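Local coordinates for protein citrate synthase (Sulfolobus solfataricus, PDB 1O7X) that is a member of the citrate synthase family, a largely helical enzyme that assembles from two copies of the same chain, at residues Leu69-Tyr73 and Pro146-Phe152; Tyr84-Ala90 and Arg137-Pro143; Trp112-Lys117 and Ile346-Glu351. All coordinates share one frame; numbering follows the deposited sequence.

Interaction 1 (Leu69-Tyr73 and Pro146-Phe152)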
loop_
_atom_site.group_PDB
_atom_site.type_symbol
_atom_site.label_atom_id
_atom_site.label_comp_id
_atom_site.label_asym_id
_atom_site.label_seq_id
_atom_site.Cartn_x
_atom_site.Cartn_y
_atom_site.Cartn_z
ATOM N N LEU A 69 -23.934 -9.442 -6.075
ATOM C CA LEU A 69 -23.562 -8.050 -6.323
ATOM C C LEU A 69 -24.634 -7.099 -5.809
ATOM O O LEU A 69 -24.363 -6.341 -4.879
ATOM C CB LEU A 69 -23.335 -7.686 -7.782
ATOM C CG LEU A 69 -22.153 -8.282 -8.526
ATOM C CD1 LEU A 69 -22.216 -7.919 -10.000
ATOM C CD2 LEU A 69 -20.836 -7.840 -7.920
ATOM N N ASN A 70 -25.849 -7.162 -6.331
ATOM C CA ASN A 70 -26.977 -6.326 -5.962
ATOM C C ASN A 70 -27.252 -6.116 -4.477
ATOM O O ASN A 70 -27.773 -5.062 -4.097
ATOM C CB ASN A 70 -28.262 -6.860 -6.605
ATOM C CG ASN A 70 -28.470 -6.399 -8.029
ATOM O OD1 ASN A 70 -28.039 -5.327 -8.466
ATOM N ND2 ASN A 70 -29.154 -7.260 -8.792
ATOM N N GLU A 71 -26.939 -7.069 -3.616
ATOM C CA GLU A 71 -27.082 -7.003 -2.190
ATOM C C GLU A 71 -25.953 -6.247 -1.497
ATOM O O GLU A 71 -25.973 -6.113 -0.274
ATOM C CB GLU A 71 -27.024 -8.441 -1.621
ATOM C CG GLU A 71 -28.385 -9.067 -1.457
ATOM C CD GLU A 71 -28.490 -10.385 -0.734
ATOM O OE1 GLU A 71 -27.484 -11.076 -0.476
ATOM O OE2 GLU A 71 -29.665 -10.725 -0.423
ATOM N N GLU A 72 -24.919 -5.852 -2.228
ATOM C CA GLU A 72 -23.703 -5.324 -1.647
ATOM C C GLU A 72 -23.226 -3.948 -2.051
ATOM O O GLU A 72 -22.045 -3.652 -1.814
ATOM C CB GLU A 72 -22.609 -6.342 -2.039
ATOM C CG GLU A 72 -22.641 -7.700 -1.398
ATOM C CD GLU A 72 -22.515 -7.708 0.108
ATOM O OE1 GLU A 72 -22.244 -6.668 0.750
ATOM O OE2 GLU A 72 -22.712 -8.810 0.676
ATOM N N TYR A 73 -24.047 -3.069 -2.604
ATOM C CA TYR A 73 -23.579 -1.746 -2.998
ATOM C C TYR A 73 -23.493 -0.774 -1.831
ATOM O O TYR A 73 -22.628 0.107 -1.817
ATOM C CB TYR A 73 -24.432 -1.126 -4.099
ATOM C CG TYR A 73 -24.290 -1.784 -5.453
ATOM C CD1 TYR A 73 -25.390 -2.440 -6.008
ATOM C CD2 TYR A 73 -23.115 -1.762 -6.192
ATOM C CE1 TYR A 73 -25.322 -3.049 -7.245
ATOM C CE2 TYR A 73 -23.039 -2.364 -7.425
ATOM C CZ TYR A 73 -24.143 -3.001 -7.951
ATOM O OH TYR A 73 -24.099 -3.619 -9.184
ATOM N N PRO A 146 -25.437 2.944 -5.697
ATOM C CA PRO A 146 -25.969 2.105 -6.737
ATOM C C PRO A 146 -27.128 1.264 -6.238
ATOM O O PRO A 146 -26.999 0.629 -5.186
ATOM C CB PRO A 146 -24.829 1.179 -7.134
ATOM C CG PRO A 146 -23.619 1.933 -6.741
ATOM C CD PRO A 146 -23.993 2.696 -5.491
ATOM N N GLU A 147 -28.213 1.224 -7.009
ATOM C CA GLU A 147 -29.337 0.365 -6.655
ATOM C C GLU A 147 -29.275 -0.906 -7.506
ATOM O O GLU A 147 -28.688 -0.924 -8.587
ATOM C CB GLU A 147 -30.697 0.986 -6.915
ATOM C CG GLU A 147 -30.981 2.331 -6.283
ATOM C CD GLU A 147 -31.797 3.220 -7.210
ATOM O OE1 GLU A 147 -32.182 2.743 -8.308
ATOM O OE2 GLU A 147 -32.028 4.393 -6.821
ATOM N N PRO A 148 -29.937 -1.929 -7.001
ATOM C CA PRO A 148 -30.013 -3.192 -7.712
ATOM C C PRO A 148 -30.608 -2.935 -9.091
ATOM O O PRO A 148 -31.504 -2.116 -9.280
ATOM C CB PRO A 148 -30.867 -4.065 -6.826
ATOM C CG PRO A 148 -30.786 -3.461 -5.459
ATOM C CD PRO A 148 -30.664 -1.978 -5.713
ATOM N N SER A 149 -30.069 -3.616 -10.092
ATOM C CA SER A 149 -30.498 -3.532 -11.469
ATOM C C SER A 149 -30.064 -4.810 -12.194
ATOM O O SER A 149 -29.450 -5.713 -11.631
ATOM C CB SER A 149 -29.992 -2.292 -12.181
ATOM O OG SER A 149 -29.018 -2.517 -13.182
ATOM N N ASP A 150 -30.407 -4.836 -13.480
ATOM C CA ASP A 150 -30.132 -5.929 -14.392
ATOM C C ASP A 150 -28.634 -6.029 -14.647
ATOM O O ASP A 150 -28.211 -7.148 -14.966
ATOM C CB ASP A 150 -30.901 -5.861 -15.710
ATOM C CG ASP A 150 -31.112 -4.463 -16.244
ATOM O OD1 ASP A 150 -30.605 -3.469 -15.680
ATOM O OD2 ASP A 150 -31.802 -4.256 -17.275
ATOM N N SER A 151 -27.868 -4.949 -14.508
ATOM C CA SER A 151 -26.423 -5.085 -14.670
ATOM C C SER A 151 -25.674 -4.162 -13.716
ATOM O O SER A 151 -26.220 -3.255 -13.087
ATOM C CB SER A 151 -25.986 -4.826 -16.104
ATOM O OG SER A 151 -25.670 -3.458 -16.266
ATOM N N PHE A 152 -24.370 -4.412 -13.631
ATOM C CA PHE A 152 -23.440 -3.607 -12.817
ATOM C C PHE A 152 -23.120 -2.330 -13.576
ATOM O O PHE A 152 -23.193 -1.252 -12.987
ATOM C CB PHE A 152 -22.232 -4.438 -12.462
ATOM C CG PHE A 152 -21.048 -3.817 -11.810
ATOM C CD1 PHE A 152 -20.815 -3.993 -10.449
ATOM C CD2 PHE A 152 -20.101 -3.112 -12.545
ATOM C CE1 PHE A 152 -19.701 -3.461 -9.836
ATOM C CE2 PHE A 152 -18.991 -2.566 -11.928
ATOM C CZ PHE A 152 -18.783 -2.748 -10.575
#
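The carboxamide of N70 uses both its oxygen and its nitrogen to grip the backbone of S149, and this pair of bonds is the polar centre of the contact. N70 ND2 gives a proton to S149 O at 3.2 Å, with the acceptor almost exactly in the plane of the amide. In return S149 N donates to N70 OD1 at 3.1 Å, though from well above the carbonyl plane rather than along a lone pair. Asparagine suits the place because one short side chain offers both a donor and an acceptor to the N-H and C=O of one residue, and the two bonds together fix the rotation of its amide. The ring of P148 lies against it, with P148 CB 3.6 Å from N70 CG.

Farther out the contact turns apolar. P146 CB sits over one face of the Y73 ring, 3.6 Å from its centroid, in a CH-pi contact that a rigid proline makes readily. Y73 leads its ring away from its own carbonyl carbon (chi1 -70°), and the hydroxyl end reaches F152, where Y73 OH lies 3.5 Å from F152 CD1. The F152 ring also meets L69, with L69 CD1 4.2 Å from F152 CD1.

The contact joins the end of helix 59-70 to the loop leading into helix 152-161, whose N-cap is S151. Helix 116-138 runs alongside, touched by Y73, P146 and F152, while F152 also packs on helix 167-180.

Interaction 2 (Tyr84-Ala90 and Arg137-Pro143)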
loop_
_atom_site.group_PDB
_atom_site.type_symbol
_atom_site.label_atom_id
_atom_site.label_comp_id
_atom_site.label_asym_id
_atom_site.label_seq_id
_atom_site.Cartn_x
_atom_site.Cartn_y
_atom_site.Cartn_z
ATOM N N TYR A 84 -16.305 12.696 1.766
ATOM C CA TYR A 84 -16.785 14.069 1.686
ATOM C C TYR A 84 -16.009 14.985 2.631
ATOM O O TYR A 84 -16.093 16.199 2.339
ATOM C CB TYR A 84 -18.304 14.131 1.804
ATOM C CG TYR A 84 -19.010 13.906 0.474
ATOM C CD1 TYR A 84 -19.078 12.641 -0.101
ATOM C CD2 TYR A 84 -19.586 14.969 -0.205
ATOM C CE1 TYR A 84 -19.711 12.443 -1.308
ATOM C CE2 TYR A 84 -20.216 14.789 -1.429
ATOM C CZ TYR A 84 -20.278 13.517 -1.974
ATOM O OH TYR A 84 -20.884 13.334 -3.184
ATOM N N LEU A 85 -15.202 14.529 3.587
ATOM C CA LEU A 85 -14.377 15.407 4.378
ATOM C C LEU A 85 -13.102 15.855 3.662
ATOM O O LEU A 85 -12.521 16.878 4.062
ATOM C CB LEU A 85 -13.937 14.797 5.720
ATOM C CG LEU A 85 -14.986 14.727 6.825
ATOM C CD1 LEU A 85 -14.455 13.891 7.977
ATOM C CD2 LEU A 85 -15.451 16.098 7.306
ATOM N N MET A 86 -12.611 15.136 2.655
ATOM C CA MET A 86 -11.415 15.559 1.927
ATOM C C MET A 86 -11.704 16.658 0.907
ATOM O O MET A 86 -12.835 16.915 0.458
ATOM C CB MET A 86 -10.829 14.312 1.265
ATOM C CG MET A 86 -10.692 13.125 2.218
ATOM S SD MET A 86 -9.619 13.551 3.624
ATOM C CE MET A 86 -8.112 13.779 2.726
ATOM N N PRO A 87 -10.672 17.403 0.508
ATOM C CA PRO A 87 -10.797 18.462 -0.463
ATOM C C PRO A 87 -11.372 17.954 -1.773
ATOM O O PRO A 87 -10.817 17.004 -2.357
ATOM C CB PRO A 87 -9.373 18.939 -0.724
ATOM C CG PRO A 87 -8.533 18.357 0.343
ATOM C CD PRO A 87 -9.253 17.166 0.889
ATOM N N LYS A 88 -12.319 18.702 -2.341
ATOM C CA LYS A 88 -12.861 18.310 -3.642
ATOM C C LYS A 88 -11.770 18.253 -4.699
ATOM O O LYS A 88 -11.851 17.441 -5.622
ATOM C CB LYS A 88 -14.014 19.191 -4.068
ATOM C CG LYS A 88 -13.775 20.267 -5.113
ATOM C CD LYS A 88 -15.138 20.606 -5.706
ATOM C CE LYS A 88 -14.991 21.585 -6.848
ATOM N NZ LYS A 88 -16.285 22.296 -7.018
ATOM N N GLU A 89 -10.717 19.035 -4.578
ATOM C CA GLU A 89 -9.609 19.033 -5.504
ATOM C C GLU A 89 -8.614 17.906 -5.253
ATOM O O GLU A 89 -7.558 17.913 -5.899
ATOM C CB GLU A 89 -8.899 20.386 -5.487
ATOM C CG GLU A 89 -9.659 21.528 -4.828
ATOM C CD GLU A 89 -9.643 21.429 -3.310
ATOM O OE1 GLU A 89 -8.589 21.030 -2.776
ATOM O OE2 GLU A 89 -10.653 21.722 -2.638
ATOM N N ALA A 90 -8.869 16.966 -4.336
ATOM C CA ALA A 90 -7.913 15.878 -4.148
ATOM C C ALA A 90 -7.868 15.014 -5.423
ATOM O O ALA A 90 -8.855 14.877 -6.131
ATOM C CB ALA A 90 -8.262 14.963 -2.980
ATOM N N ARG A 137 -18.409 13.714 -5.467
ATOM C CA ARG A 137 -17.782 14.643 -4.541
ATOM C C ARG A 137 -16.855 15.608 -5.238
ATOM O O ARG A 137 -16.630 16.705 -4.721
ATOM C CB ARG A 137 -17.074 13.828 -3.461
ATOM C CG ARG A 137 -15.663 14.250 -3.115
ATOM C CD ARG A 137 -15.598 14.881 -1.751
ATOM N NE ARG A 137 -14.892 16.159 -1.756
ATOM C CZ ARG A 137 -15.483 17.269 -1.334
ATOM N NH1 ARG A 137 -16.728 17.244 -0.906
ATOM N NH2 ARG A 137 -14.902 18.439 -1.308
ATOM N N LYS A 138 -16.281 15.223 -6.367
ATOM C CA LYS A 138 -15.357 16.084 -7.088
ATOM C C LYS A 138 -16.114 17.060 -7.987
ATOM O O LYS A 138 -15.523 18.000 -8.521
ATOM C CB LYS A 138 -14.338 15.287 -7.888
ATOM C CG LYS A 138 -13.378 14.360 -7.189
ATOM C CD LYS A 138 -12.068 14.158 -7.961
ATOM C CE LYS A 138 -11.213 15.376 -7.790
ATOM N NZ LYS A 138 -10.407 15.811 -8.927
ATOM N N GLU A 139 -17.370 16.806 -8.251
ATOM C CA GLU A 139 -18.262 17.643 -9.011
ATOM C C GLU A 139 -19.190 18.407 -8.049
ATOM O O GLU A 139 -20.051 19.199 -8.463
ATOM C CB GLU A 139 -19.155 16.835 -9.947
ATOM C CG GLU A 139 -18.654 16.415 -11.291
ATOM C CD GLU A 139 -17.872 17.449 -12.065
ATOM O OE1 GLU A 139 -18.492 18.490 -12.412
ATOM O OE2 GLU A 139 -16.665 17.229 -12.314
ATOM N N GLY A 140 -19.045 18.118 -6.753
ATOM C CA GLY A 140 -19.828 18.703 -5.694
ATOM C C GLY A 140 -21.245 18.200 -5.470
ATOM O O GLY A 140 -22.021 18.855 -4.755
ATOM N N ASN A 141 -21.667 17.065 -6.004
ATOM C CA ASN A 141 -23.023 16.606 -5.820
ATOM C C ASN A 141 -23.219 15.828 -4.526
ATOM O O ASN A 141 -22.217 15.420 -3.949
ATOM C CB ASN A 141 -23.479 15.718 -6.972
ATOM C CG ASN A 141 -23.166 16.078 -8.395
ATOM O OD1 ASN A 141 -23.392 17.198 -8.856
ATOM N ND2 ASN A 141 -22.634 15.098 -9.129
ATOM N N LYS A 142 -24.458 15.596 -4.096
ATOM C CA LYS A 142 -24.698 14.745 -2.936
ATOM C C LYS A 142 -24.375 13.300 -3.356
ATOM O O LYS A 142 -24.460 12.956 -4.533
ATOM C CB LYS A 142 -26.154 14.737 -2.471
ATOM C CG LYS A 142 -26.782 16.080 -2.161
ATOM C CD LYS A 142 -26.216 16.716 -0.899
ATOM C CE LYS A 142 -26.864 18.064 -0.609
ATOM N NZ LYS A 142 -27.963 17.988 0.416
ATOM N N PRO A 143 -24.067 12.459 -2.384
ATOM C CA PRO A 143 -23.718 11.084 -2.629
ATOM C C PRO A 143 -24.882 10.237 -3.113
ATOM O O PRO A 143 -26.003 10.443 -2.661
ATOM C CB PRO A 143 -23.207 10.565 -1.294
ATOM C CG PRO A 143 -23.713 11.508 -0.268
ATOM C CD PRO A 143 -23.915 12.820 -0.957
#
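Y84 lays one face of its ring against the aliphatic start of R137, with R137 CB 3.7 Å from the ring centroid in a CH-pi contact. Its hydroxyl donates to N141 O at 2.6 Å. That oxygen lies in the plane of the ring, at its edge, and P143 CD approaches Y84 CZ to 3.8 Å. Tyrosine serves both needs, a flat apolar face and a donor at the far end.

From the ring, R137 bends at chi2 and chi3 and carries its guanidinium to the turn at 87-90, the plane 79° from that of the tyrosine. M86 O lies over a face of this group, 3.2 Å from R137 CZ; the angles are too poor for hydrogen bonds. The K138 chain, mainly CE, lies against K88 O and A90 O, and its charged end makes a cation-pi contact with Y328.

P87 opens a type I turn closed by A90 N to P87 O, and G140, with positive phi, takes the chain out of its helix. The contact joins the ends of helices 77-85 and 116-138. Helix 92-106 packs beside it through L95, and S105 and I106 of the second subunit pack on M86, P87 and A90.

Interaction 3 (Trp112-Lys117 and Ile346-Glu351)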
loop_
_atom_site.group_PDB
_atom_site.type_symbol
_atom_site.label_atom_id
_atom_site.label_comp_id
_atom_site.label_asym_id
_atom_site.label_seq_id
_atom_site.Cartn_x
_atom_site.Cartn_y
_atom_site.Cartn_z
ATOM N N TRP A 112 -8.697 -14.894 5.808
ATOM C CA TRP A 112 -8.338 -15.561 4.562
ATOM C C TRP A 112 -8.820 -17.009 4.581
ATOM O O TRP A 112 -8.990 -17.639 5.623
ATOM C CB TRP A 112 -6.826 -15.573 4.311
ATOM C CG TRP A 112 -6.400 -14.245 3.766
ATOM C CD1 TRP A 112 -5.817 -13.206 4.424
ATOM C CD2 TRP A 112 -6.604 -13.801 2.416
ATOM N NE1 TRP A 112 -5.621 -12.152 3.569
ATOM C CE2 TRP A 112 -6.083 -12.489 2.332
ATOM C CE3 TRP A 112 -7.166 -14.399 1.284
ATOM C CZ2 TRP A 112 -6.100 -11.760 1.153
ATOM C CZ3 TRP A 112 -7.188 -13.664 0.113
ATOM C CH2 TRP A 112 -6.646 -12.369 0.061
ATOM N N LYS A 113 -9.001 -17.566 3.395
ATOM C CA LYS A 113 -9.351 -18.949 3.204
ATOM C C LYS A 113 -10.586 -19.389 3.974
ATOM O O LYS A 113 -10.561 -20.406 4.675
ATOM C CB LYS A 113 -8.172 -19.864 3.574
ATOM C CG LYS A 113 -6.967 -19.730 2.668
ATOM C CD LYS A 113 -5.977 -20.861 2.874
ATOM C CE LYS A 113 -4.962 -20.600 3.963
ATOM N NZ LYS A 113 -4.626 -21.829 4.753
ATOM N N GLU A 114 -11.666 -18.648 3.919
ATOM C CA GLU A 114 -12.932 -19.003 4.518
ATOM C C GLU A 114 -13.878 -18.849 3.300
ATOM O O GLU A 114 -14.232 -19.824 2.653
ATOM C CB GLU A 114 -13.450 -18.146 5.631
ATOM C CG GLU A 114 -12.828 -18.193 7.002
ATOM C CD GLU A 114 -13.807 -17.737 8.078
ATOM O OE1 GLU A 114 -14.792 -17.034 7.747
ATOM O OE2 GLU A 114 -13.597 -18.103 9.260
ATOM N N ASN A 115 -14.017 -17.592 2.878
ATOM C CA ASN A 115 -14.866 -17.297 1.734
ATOM C C ASN A 115 -14.354 -16.181 0.841
ATOM O O ASN A 115 -15.072 -15.236 0.498
ATOM C CB ASN A 115 -16.250 -16.992 2.326
ATOM C CG ASN A 115 -17.373 -17.699 1.595
ATOM O OD1 ASN A 115 -18.489 -17.778 2.114
ATOM N ND2 ASN A 115 -17.106 -18.210 0.393
ATOM N N ASP A 116 -13.125 -16.286 0.349
ATOM C CA ASP A 116 -12.477 -15.305 -0.500
ATOM C C ASP A 116 -13.329 -14.828 -1.659
ATOM O O ASP A 116 -13.565 -13.626 -1.819
ATOM C CB ASP A 116 -11.125 -15.840 -0.983
ATOM C CG ASP A 116 -10.204 -16.230 0.160
ATOM O OD1 ASP A 116 -10.528 -15.913 1.330
ATOM O OD2 ASP A 116 -9.140 -16.861 -0.073
ATOM N N LYS A 117 -13.806 -15.740 -2.495
ATOM C CA LYS A 117 -14.630 -15.443 -3.657
ATOM C C LYS A 117 -15.860 -14.609 -3.351
ATOM O O LYS A 117 -16.144 -13.617 -4.023
ATOM C CB LYS A 117 -15.104 -16.761 -4.287
ATOM C CG LYS A 117 -13.946 -17.557 -4.855
ATOM C CD LYS A 117 -14.305 -19.030 -4.976
ATOM C CE LYS A 117 -13.058 -19.902 -4.876
ATOM N NZ LYS A 117 -13.242 -21.113 -5.734
ATOM N N ILE A 346 -4.496 -11.749 -5.727
ATOM C CA ILE A 346 -4.152 -12.001 -4.315
ATOM C C ILE A 346 -4.832 -13.290 -3.874
ATOM O O ILE A 346 -4.198 -14.075 -3.164
ATOM C CB ILE A 346 -4.478 -10.835 -3.367
ATOM C CG1 ILE A 346 -5.976 -10.603 -3.269
ATOM C CG2 ILE A 346 -3.743 -9.583 -3.845
ATOM C CD1 ILE A 346 -6.393 -9.379 -2.509
ATOM N N ILE A 347 -6.054 -13.557 -4.359
ATOM C CA ILE A 347 -6.695 -14.797 -3.970
ATOM C C ILE A 347 -5.902 -15.984 -4.520
ATOM O O ILE A 347 -5.599 -16.935 -3.786
ATOM C CB ILE A 347 -8.183 -14.896 -4.339
ATOM C CG1 ILE A 347 -8.944 -13.709 -3.777
ATOM C CG2 ILE A 347 -8.750 -16.217 -3.779
ATOM C CD1 ILE A 347 -10.441 -13.666 -3.883
ATOM N N GLU A 348 -5.497 -15.916 -5.789
ATOM C CA GLU A 348 -4.727 -17.017 -6.369
ATOM C C GLU A 348 -3.457 -17.239 -5.554
ATOM O O GLU A 348 -3.045 -18.364 -5.320
ATOM C CB GLU A 348 -4.400 -16.747 -7.834
ATOM C CG GLU A 348 -3.403 -17.716 -8.442
ATOM C CD GLU A 348 -3.309 -17.556 -9.947
ATOM O OE1 GLU A 348 -2.867 -16.475 -10.381
ATOM O OE2 GLU A 348 -3.669 -18.497 -10.698
ATOM N N TYR A 349 -2.821 -16.124 -5.191
ATOM C CA TYR A 349 -1.607 -16.109 -4.389
ATOM C C TYR A 349 -1.787 -16.702 -3.003
ATOM O O TYR A 349 -1.077 -17.642 -2.666
ATOM C CB TYR A 349 -1.076 -14.669 -4.313
ATOM C CG TYR A 349 0.320 -14.614 -3.735
ATOM C CD1 TYR A 349 1.407 -14.949 -4.516
ATOM C CD2 TYR A 349 0.538 -14.265 -2.400
ATOM C CE1 TYR A 349 2.688 -14.917 -4.012
ATOM C CE2 TYR A 349 1.823 -14.230 -1.892
ATOM C CZ TYR A 349 2.894 -14.544 -2.698
ATOM O OH TYR A 349 4.170 -14.535 -2.200
ATOM N N VAL A 350 -2.733 -16.244 -2.202
ATOM C CA VAL A 350 -2.928 -16.806 -0.873
ATOM C C VAL A 350 -3.378 -18.259 -0.906
ATOM O O VAL A 350 -2.928 -19.043 -0.061
ATOM C CB VAL A 350 -3.915 -15.948 -0.054
ATOM C CG1 VAL A 350 -4.116 -16.510 1.349
ATOM C CG2 VAL A 350 -3.469 -14.496 0.057
ATOM N N GLU A 351 -4.256 -18.697 -1.806
ATOM C CA GLU A 351 -4.747 -20.065 -1.768
ATOM C C GLU A 351 -3.816 -21.135 -2.325
ATOM O O GLU A 351 -3.899 -22.289 -1.871
ATOM C CB GLU A 351 -6.098 -20.181 -2.480
ATOM C CG GLU A 351 -7.257 -19.600 -1.692
ATOM C CD GLU A 351 -8.577 -19.662 -2.448
ATOM O OE1 GLU A 351 -9.502 -18.871 -2.116
ATOM O OE2 GLU A 351 -8.625 -20.537 -3.364
#
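Two long helices of the citrate synthase fold meet here: the start of helix 116-138, together with the loop that leads into it, lies against the last turns of helix 330-352. W112, in the loop, supplies the broad apolar surface. V350 stands over one face of its indole, with V350 CG2 3.7 Å from the centroid of the six-membered ring and almost on the ring normal, a clear CH-pi contact. The other branch, V350 CG1, reaches W112 CE3 at 3.7 Å, so both methyls of the beta-branched valine are spent on the same face. With CG1 anti to the backbone N (chi1 -179°), the two methyls are spread along the ring system. I346 comes from another direction, at the rim of the indole, where I346 CG1 lies 3.8 Å from W112 CH2.

At the helix start, D116 packs its CB against I347, 3.7 Å from I347 CG2, while the two side chains run past each other in opposite directions. The D116 carboxylate also receives a weak hydrogen bond through D116 OD1 from K113 N, bridging the turn before the helix. The methylene chains of K113 and E351 lie loosely side by side.

D116 OD2 is modelled 2.9 Å from E351 OE1, a closeness between two acceptors that is doubtful at this resolution. K117 NZ, 5.2 Å from E351 OE2 and not in contact with it, may ease the charge. What the chemistry supports is an indole packed against aliphatic side chains, its face taken by V350 and its rim by I346. Its one polar atom is provided for outside the contact, W112 NE1 being hydrogen-bonded to S200 O, which helps hold the ring in its orientation.

Helix 116-138 connects all three contacts: interaction 3 uses its start, interaction 2 its end, and interaction 1 packs against its side. All three contain a CH-pi contact, and the difference lies in their polar partners: an amide gripping backbone in interaction 1, a tyrosine hydroxyl and long basic side chains in interaction 2, and a close pair of carboxylates in interaction 3. Interactions 1 and 3 are partly buried and touch no other chain. Interaction 2 is a surface contact and the only one of the three reached by the second subunit. Interactions 2 and 3 are farthest apart, with centres about 34 Å from each other, whereas interaction 1 is about 23 Å from either, centre to centre.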